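Local coordinates for protein CofB (Escherichia coli, PDB 5AX6) that serves as the minor pilin subunit of the type IVb pilus CFA/III of enterotoxigenic Escherichia coli, forming a homotrimer thought to take part in pilus assembly, at residues E332-M335 with K341-R344; T349-F354 with A427-S432. All blocks are in the same frame, centred on the assembly; numbering follows the deposited sequence.

In the fold
After the N-terminal pilin part and the beta-repeat region, the chain enters its C-terminal domain, where both contacts lie. Contact 1 comes first: E332-M335 ends strand 327-333, and K341-R344 opens strand 341-353, so the contact closes a short hairpin loop of five residues. The same long strand then runs on to T349-F354, where contact 2 starts, and 72 further residues pass before A427-S432 closes that much wider loop. The two loops run in series. Strand 341-353 is tied near its start to strand 327-333, outermost within this chain in the sheet they form with strands 478-487 and 398-409, and, near its end, to the loop before strand 438-448. The contact centres are about 33 Å apart.

Contact 1: E332-M335 with K341-R344; sequences EKSM and KELR
The carbonyl oxygen of E332 is approached by two donors from the facing strand. The amide N of E342 bonds to E332 O at 2.8 Å, while the CA-H group of K341 adds a weaker contact, with K341 CA 3.5 Å from E332 O. The return bond runs from E332 N to E342 O at 3.0 Å, and together the two amide bonds make E332 and E342 a hydrogen-bonded pair. One step on, K333 and K341 form a non-hydrogen-bonded pair whose CA atoms are 4.4 Å apart. This is the loop end of the antiparallel beta hairpin of strands 327-333 and 341-353; strand 327-333 is outermost, within this chain, in the sheet the two form with strands 478-487 and 398-409 of the C-terminal domain.

On the sheet face shared by E332 and E342, the carboxylate of E332 meets R344. CG of E332 sits between its backbone N and carbonyl carbon (chi1 74°), and from there the chain extends to cross the R344 side chain at about a right angle. R344 NH1 comes closest to E332 CD, at 3.3 Å, and the carboxylate and guanidinium planes meet obliquely, 44° apart. E332 OE1 and R344 NH1 form a salt bridge of 3.5 Å; because the oxygen lies well out of the guanidinium plane, charge attraction alone supports it. NE and NH2 of R344 are bonded elsewhere: NH2 to I346 O of the second subunit, NE weakly to P347 O there. Beside the turn, S334 CB packs 4.0 Å from E342 CG, and the E342 carboxylate reaches T488 through OE1 and K340 through OE2.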
ATOM      1  N   GLU A 332       0.344  15.979  21.010  1.00 22.98           N
ATOM      2  CA  GLU A 332       1.108  17.221  21.125  1.00 28.62           C
ATOM      3  C   GLU A 332       1.651  17.358  22.535  1.00 25.37           C
ATOM      4  O   GLU A 332       1.127  16.753  23.467  1.00 25.58           O
ATOM      5  CB  GLU A 332       0.251  18.453  20.785  1.00 28.96           C
ATOM      6  CG  GLU A 332      -0.752  18.806  21.884  1.00 34.71           C
ATOM      7  CD  GLU A 332      -1.508  20.120  21.640  1.00 46.32           C
ATOM      8  OE1 GLU A 332      -1.317  20.760  20.575  1.00 44.30           O
ATOM      9  OE2 GLU A 332      -2.298  20.507  22.532  1.00 39.02           O
ATOM     10  N   LYS A 333       2.697  18.162  22.684  1.00 27.76           N
ATOM     11  CA  LYS A 333       3.195  18.531  24.000  1.00 32.32           C
ATOM     12  C   LYS A 333       2.098  19.240  24.766  1.00 32.08           C
ATOM     13  O   LYS A 333       1.366  20.050  24.195  1.00 32.20           O
ATOM     14  CB  LYS A 333       4.419  19.454  23.902  1.00 33.27           C
ATOM     15  CG  LYS A 333       5.624  18.859  23.213  1.00 44.10           C
ATOM     16  CD  LYS A 333       6.813  19.821  23.258  1.00 52.43           C
ATOM     17  CE  LYS A 333       7.350  19.982  24.678  1.00 62.66           C
ATOM     18  NZ  LYS A 333       8.846  19.944  24.721  1.00 62.82           N
ATOM     19  N   SER A 334       1.978  18.933  26.052  1.00 25.35           N
ATOM     20  CA  SER A 334       1.116  19.705  26.933  1.00 35.89           C
ATOM     21  C   SER A 334       1.514  21.182  26.900  1.00 32.47           C
ATOM     22  O   SER A 334       2.693  21.515  26.998  1.00 30.66           O
ATOM     23  CB  SER A 334       1.193  19.177  28.361  1.00 41.52           C
ATOM     24  OG  SER A 334       0.441  19.998  29.236  1.00 46.12           O
ATOM     25  N   MET A 335       0.533  22.069  26.761  1.00 34.33           N
ATOM     26  CA  MET A 335       0.833  23.497  26.672  1.00 35.61           C
ATOM     27  C   MET A 335       1.048  24.111  28.062  1.00 40.14           C
ATOM     28  O   MET A 335       1.432  25.277  28.192  1.00 32.92           O
ATOM     29  CB  MET A 335      -0.273  24.229  25.899  1.00 31.21           C
ATOM     30  CG  MET A 335      -0.186  24.019  24.381  1.00 31.69           C
ATOM     31  SD  MET A 335      -1.579  24.680  23.426  1.00 38.00           S
ATOM     32  CE  MET A 335      -1.421  26.427  23.785  1.00 28.41           C
ATOM     33  N   LYS A 341       3.558  14.384  26.664  1.00 38.74           N
ATOM     34  CA  LYS A 341       2.754  14.421  25.455  1.00 33.54           C
ATOM     35  C   LYS A 341       1.325  14.066  25.825  1.00 31.68           C
ATOM     36  O   LYS A 341       1.093  13.340  26.791  1.00 29.58           O
ATOM     37  CB  LYS A 341       3.313  13.470  24.397  1.00 35.59           C
ATOM     38  CG  LYS A 341       4.708  13.871  23.915  1.00 36.89           C
ATOM     39  CD  LYS A 341       5.223  12.992  22.781  1.00 46.53           C
ATOM     40  CE  LYS A 341       5.846  11.703  23.295  1.00 47.92           C
ATOM     41  NZ  LYS A 341       6.967  11.259  22.407  1.00 50.87           N
ATOM     42  N   GLU A 342       0.369  14.611  25.080  1.00 27.03           N
ATOM     43  CA  GLU A 342      -1.041  14.344  25.337  1.00 23.17           C
ATOM     44  C   GLU A 342      -1.723  13.933  24.050  1.00 21.54           C
ATOM     45  O   GLU A 342      -1.307  14.356  22.975  1.00 20.48           O
ATOM     46  CB  GLU A 342      -1.741  15.578  25.912  1.00 26.51           C
ATOM     47  CG  GLU A 342      -1.073  16.169  27.149  1.00 33.47           C
ATOM     48  CD  GLU A 342      -1.493  15.495  28.446  1.00 41.01           C
ATOM     49  OE1 GLU A 342      -2.044  14.370  28.406  1.00 29.83           O
ATOM     50  OE2 GLU A 342      -1.269  16.101  29.519  1.00 42.63           O
ATOM     51  N   LEU A 343      -2.791  13.145  24.162  1.00 20.07           N
ATOM     52  CA  LEU A 343      -3.566  12.747  22.992  1.00 21.58           C
ATOM     53  C   LEU A 343      -4.978  13.318  23.047  1.00 17.79           C
ATOM     54  O   LEU A 343      -5.568  13.436  24.119  1.00 19.61           O
ATOM     55  CB  LEU A 343      -3.637  11.223  22.882  1.00 19.58           C
ATOM     56  CG  LEU A 343      -2.294  10.494  22.856  1.00 24.64           C
ATOM     57  CD1 LEU A 343      -2.544   8.996  22.759  1.00 29.63           C
ATOM     58  CD2 LEU A 343      -1.435  10.969  21.704  1.00 27.49           C
ATOM     59  N   ARG A 344      -5.518  13.688  21.891  1.00 17.82           N
ATOM     60  CA  ARG A 344      -6.911  14.134  21.830  1.00 18.27           C
ATOM     61  C   ARG A 344      -7.584  13.642  20.561  1.00 16.42           C
ATOM     62  O   ARG A 344      -6.909  13.310  19.580  1.00 17.39           O
ATOM     63  CB  ARG A 344      -7.004  15.657  21.886  1.00 18.05           C
ATOM     64  CG  ARG A 344      -6.502  16.335  20.625  1.00 18.10           C
ATOM     65  CD  ARG A 344      -6.237  17.804  20.892  1.00 20.86           C
ATOM     66  NE  ARG A 344      -5.838  18.532  19.698  1.00 19.67           N
ATOM     67  CZ  ARG A 344      -4.585  18.685  19.302  1.00 27.56           C
ATOM     68  NH1 ARG A 344      -3.592  18.120  19.990  1.00 23.89           N
ATOM     69  NH2 ARG A 344      -4.325  19.382  18.203  1.00 25.67           N
TER

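Contact 2: T349-F354 with A427-S432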
ATOM      1  N   THR A 349     -19.753  19.155  18.471  1.00 16.27           N
ATOM      2  CA  THR A 349     -20.369  20.341  19.055  1.00 15.45           C
ATOM      3  C   THR A 349     -21.869  20.141  19.012  1.00 19.01           C
ATOM      4  O   THR A 349     -22.410  19.667  18.009  1.00 16.38           O
ATOM      5  CB  THR A 349     -19.969  21.610  18.291  1.00 21.60           C
ATOM      6  OG1 THR A 349     -18.541  21.698  18.270  1.00 21.27           O
ATOM      7  CG2 THR A 349     -20.550  22.870  18.949  1.00 21.73           C
ATOM      8  N   ILE A 350     -22.525  20.485  20.112  1.00 16.88           N
ATOM      9  CA  ILE A 350     -23.970  20.362  20.236  1.00 17.03           C
ATOM     10  C   ILE A 350     -24.531  21.661  20.793  1.00 17.28           C
ATOM     11  O   ILE A 350     -24.013  22.180  21.774  1.00 17.10           O
ATOM     12  CB  ILE A 350     -24.347  19.195  21.182  1.00 19.67           C
ATOM     13  CG1 ILE A 350     -23.879  17.860  20.604  1.00 24.87           C
ATOM     14  CG2 ILE A 350     -25.838  19.178  21.442  1.00 25.86           C
ATOM     15  CD1 ILE A 350     -23.772  16.724  21.658  1.00 28.04           C
ATOM     16  N   TYR A 351     -25.568  22.204  20.159  1.00 15.94           N
ATOM     17  CA  TYR A 351     -26.259  23.371  20.719  1.00 16.42           C
ATOM     18  C   TYR A 351     -27.433  22.900  21.575  1.00 18.95           C
ATOM     19  O   TYR A 351     -28.238  22.074  21.131  1.00 19.86           O
ATOM     20  CB  TYR A 351     -26.755  24.315  19.608  1.00 15.59           C
ATOM     21  CG  TYR A 351     -27.572  25.485  20.154  1.00 16.58           C
ATOM     22  CD1 TYR A 351     -26.964  26.689  20.480  1.00 17.66           C
ATOM     23  CD2 TYR A 351     -28.939  25.370  20.357  1.00 20.18           C
ATOM     24  CE1 TYR A 351     -27.694  27.748  20.992  1.00 18.42           C
ATOM     25  CE2 TYR A 351     -29.679  26.423  20.872  1.00 20.78           C
ATOM     26  CZ  TYR A 351     -29.054  27.606  21.182  1.00 18.95           C
ATOM     27  OH  TYR A 351     -29.771  28.662  21.686  1.00 20.83           O
ATOM     28  N   ALA A 352     -27.558  23.422  22.790  1.00 17.64           N
ATOM     29  CA  ALA A 352     -28.699  23.042  23.626  1.00 21.42           C
ATOM     30  C   ALA A 352     -29.012  24.120  24.634  1.00 19.04           C
ATOM     31  O   ALA A 352     -28.113  24.794  25.137  1.00 16.88           O
ATOM     32  CB  ALA A 352     -28.425  21.719  24.339  1.00 22.28           C
ATOM     33  N   ALA A 353     -30.299  24.300  24.899  1.00 19.04           N
ATOM     34  CA  ALA A 353     -30.732  25.146  25.986  1.00 16.93           C
ATOM     35  C   ALA A 353     -31.149  24.247  27.151  1.00 20.94           C
ATOM     36  O   ALA A 353     -31.492  23.076  26.960  1.00 21.42           O
ATOM     37  CB  ALA A 353     -31.874  26.043  25.551  1.00 17.35           C
ATOM     38  N   PHE A 354     -31.072  24.776  28.364  1.00 20.28           N
ATOM     39  CA  PHE A 354     -31.689  24.103  29.501  1.00 21.71           C
ATOM     40  C   PHE A 354     -33.209  24.218  29.311  1.00 23.71           C
ATOM     41  O   PHE A 354     -33.673  24.967  28.436  1.00 20.82           O
ATOM     42  CB  PHE A 354     -31.202  24.715  30.814  1.00 22.98           C
ATOM     43  CG  PHE A 354     -29.707  24.612  30.999  1.00 21.10           C
ATOM     44  CD1 PHE A 354     -29.138  23.458  31.523  1.00 19.48           C
ATOM     45  CD2 PHE A 354     -28.877  25.653  30.627  1.00 19.74           C
ATOM     46  CE1 PHE A 354     -27.765  23.351  31.683  1.00 18.71           C
ATOM     47  CE2 PHE A 354     -27.501  25.552  30.781  1.00 19.20           C
ATOM     48  CZ  PHE A 354     -26.944  24.402  31.316  1.00 18.57           C
ATOM     49  N   ALA A 427     -32.062  29.200  15.730  1.00 20.76           N
ATOM     50  CA  ALA A 427     -32.538  30.027  14.618  1.00 22.69           C
ATOM     51  C   ALA A 427     -33.635  31.007  15.040  1.00 22.38           C
ATOM     52  O   ALA A 427     -33.966  31.939  14.295  1.00 21.13           O
ATOM     53  CB  ALA A 427     -33.037  29.143  13.469  1.00 20.56           C
ATOM     54  N   GLY A 428     -34.185  30.820  16.234  1.00 20.69           N
ATOM     55  CA  GLY A 428     -35.231  31.715  16.711  1.00 22.20           C
ATOM     56  C   GLY A 428     -34.987  32.379  18.054  1.00 24.01           C
ATOM     57  O   GLY A 428     -35.947  32.776  18.728  1.00 22.93           O
ATOM     58  N   ASN A 429     -33.719  32.541  18.440  1.00 19.27           N
ATOM     59  CA  ASN A 429     -33.398  33.077  19.768  1.00 22.46           C
ATOM     60  C   ASN A 429     -33.899  34.512  20.009  1.00 23.30           C
ATOM     61  O   ASN A 429     -34.190  34.887  21.137  1.00 22.97           O
ATOM     62  CB  ASN A 429     -31.880  33.020  20.022  1.00 20.41           C
ATOM     63  CG  ASN A 429     -31.403  31.619  20.442  1.00 22.45           C
ATOM     64  OD1 ASN A 429     -32.213  30.733  20.721  1.00 21.36           O
ATOM     65  ND2 ASN A 429     -30.079  31.427  20.501  1.00 20.46           N
ATOM     66  N   ARG A 430     -33.985  35.320  18.963  1.00 19.54           N
ATOM     67  CA  ARG A 430     -34.405  36.712  19.136  1.00 26.08           C
ATOM     68  C   ARG A 430     -35.924  36.873  19.081  1.00 29.90           C
ATOM     69  O   ARG A 430     -36.439  37.980  19.226  1.00 39.19           O
ATOM     70  CB  ARG A 430     -33.782  37.602  18.061  1.00 24.84           C
ATOM     71  CG  ARG A 430     -32.292  37.843  18.194  1.00 24.00           C
ATOM     72  CD  ARG A 430     -31.763  38.443  16.912  1.00 27.34           C
ATOM     73  NE  ARG A 430     -32.412  39.716  16.621  1.00 27.50           N
ATOM     74  CZ  ARG A 430     -32.151  40.455  15.552  1.00 28.13           C
ATOM     75  NH1 ARG A 430     -31.260  40.039  14.664  1.00 22.46           N
ATOM     76  NH2 ARG A 430     -32.783  41.607  15.372  1.00 25.41           N
ATOM     77  N   ASN A 431     -36.636  35.780  18.857  1.00 27.03           N
ATOM     78  CA  ASN A 431     -38.057  35.860  18.530  1.00 42.42           C
ATOM     79  C   ASN A 431     -38.932  36.335  19.692  1.00 51.87           C
ATOM     80  O   ASN A 431     -39.906  37.060  19.482  1.00 50.73           O
ATOM     81  CB  ASN A 431     -38.545  34.511  18.010  1.00 41.02           C
ATOM     82  CG  ASN A 431     -37.994  34.192  16.627  1.00 46.90           C
ATOM     83  OD1 ASN A 431     -37.076  34.867  16.137  1.00 44.35           O
ATOM     84  ND2 ASN A 431     -38.549  33.166  15.989  1.00 48.15           N
ATOM     85  N   SER A 432     -38.584  35.932  20.909  1.00 48.44           N
ATOM     86  CA  SER A 432     -39.237  36.470  22.101  1.00 55.44           C
ATOM     87  C   SER A 432     -38.240  37.282  22.926  1.00 58.03           C
ATOM     88  O   SER A 432     -37.312  36.725  23.513  1.00 49.74           O
ATOM     89  CB  SER A 432     -39.845  35.348  22.945  1.00 55.15           C
ATOM     90  OG  SER A 432     -40.820  34.628  22.210  1.00 56.66           O
TER
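Y351 of strand 341-353 and N429 meet at the tyrosine hydroxyl. The bond from CA to CB of Y351 points toward the 427-432 segment, and CG lies anti to the backbone N (chi1 176°), placing the ring on the side of that segment. From CB through the ring carbons the side chain bridges the gap between segments whose nearest CA atoms, those of Y351 and A427, are 11.0 Å apart. Along this course the Y351 side chain touches residues outside the pair: L426 of the loop, A406 of strand 398-409 and N481 of strand 478-487. Beyond the far end of the ring, OH then meets the amide group of N429.

N429 is the second residue of a type I beta turn from G428 to N431, closed by a bond of 3.1 Å from N431 N to G428 O. The turn belongs to the loop joining strands 398-409 and 438-448 in the C-terminal domain. From it the N429 side chain approaches the tyrosine from the opposite direction, its amide plane turned 38° from the plane of the ring. CG of N429 is 3.6 Å from Y351 OH. Y351 OH is also hydrogen-bonded to the backbone O of F423 and to OG of S479 on strand 478-487, so the tyrosine tip is gripped by both the loop and the sheet.

The turn also faces the third subunit of the trimer. There R430 makes a salt bridge with E377 of that subunit, its backbone N bonds to OE1 of Q445 of the same subunit, and A427 O bonds to ND2 of N447 there.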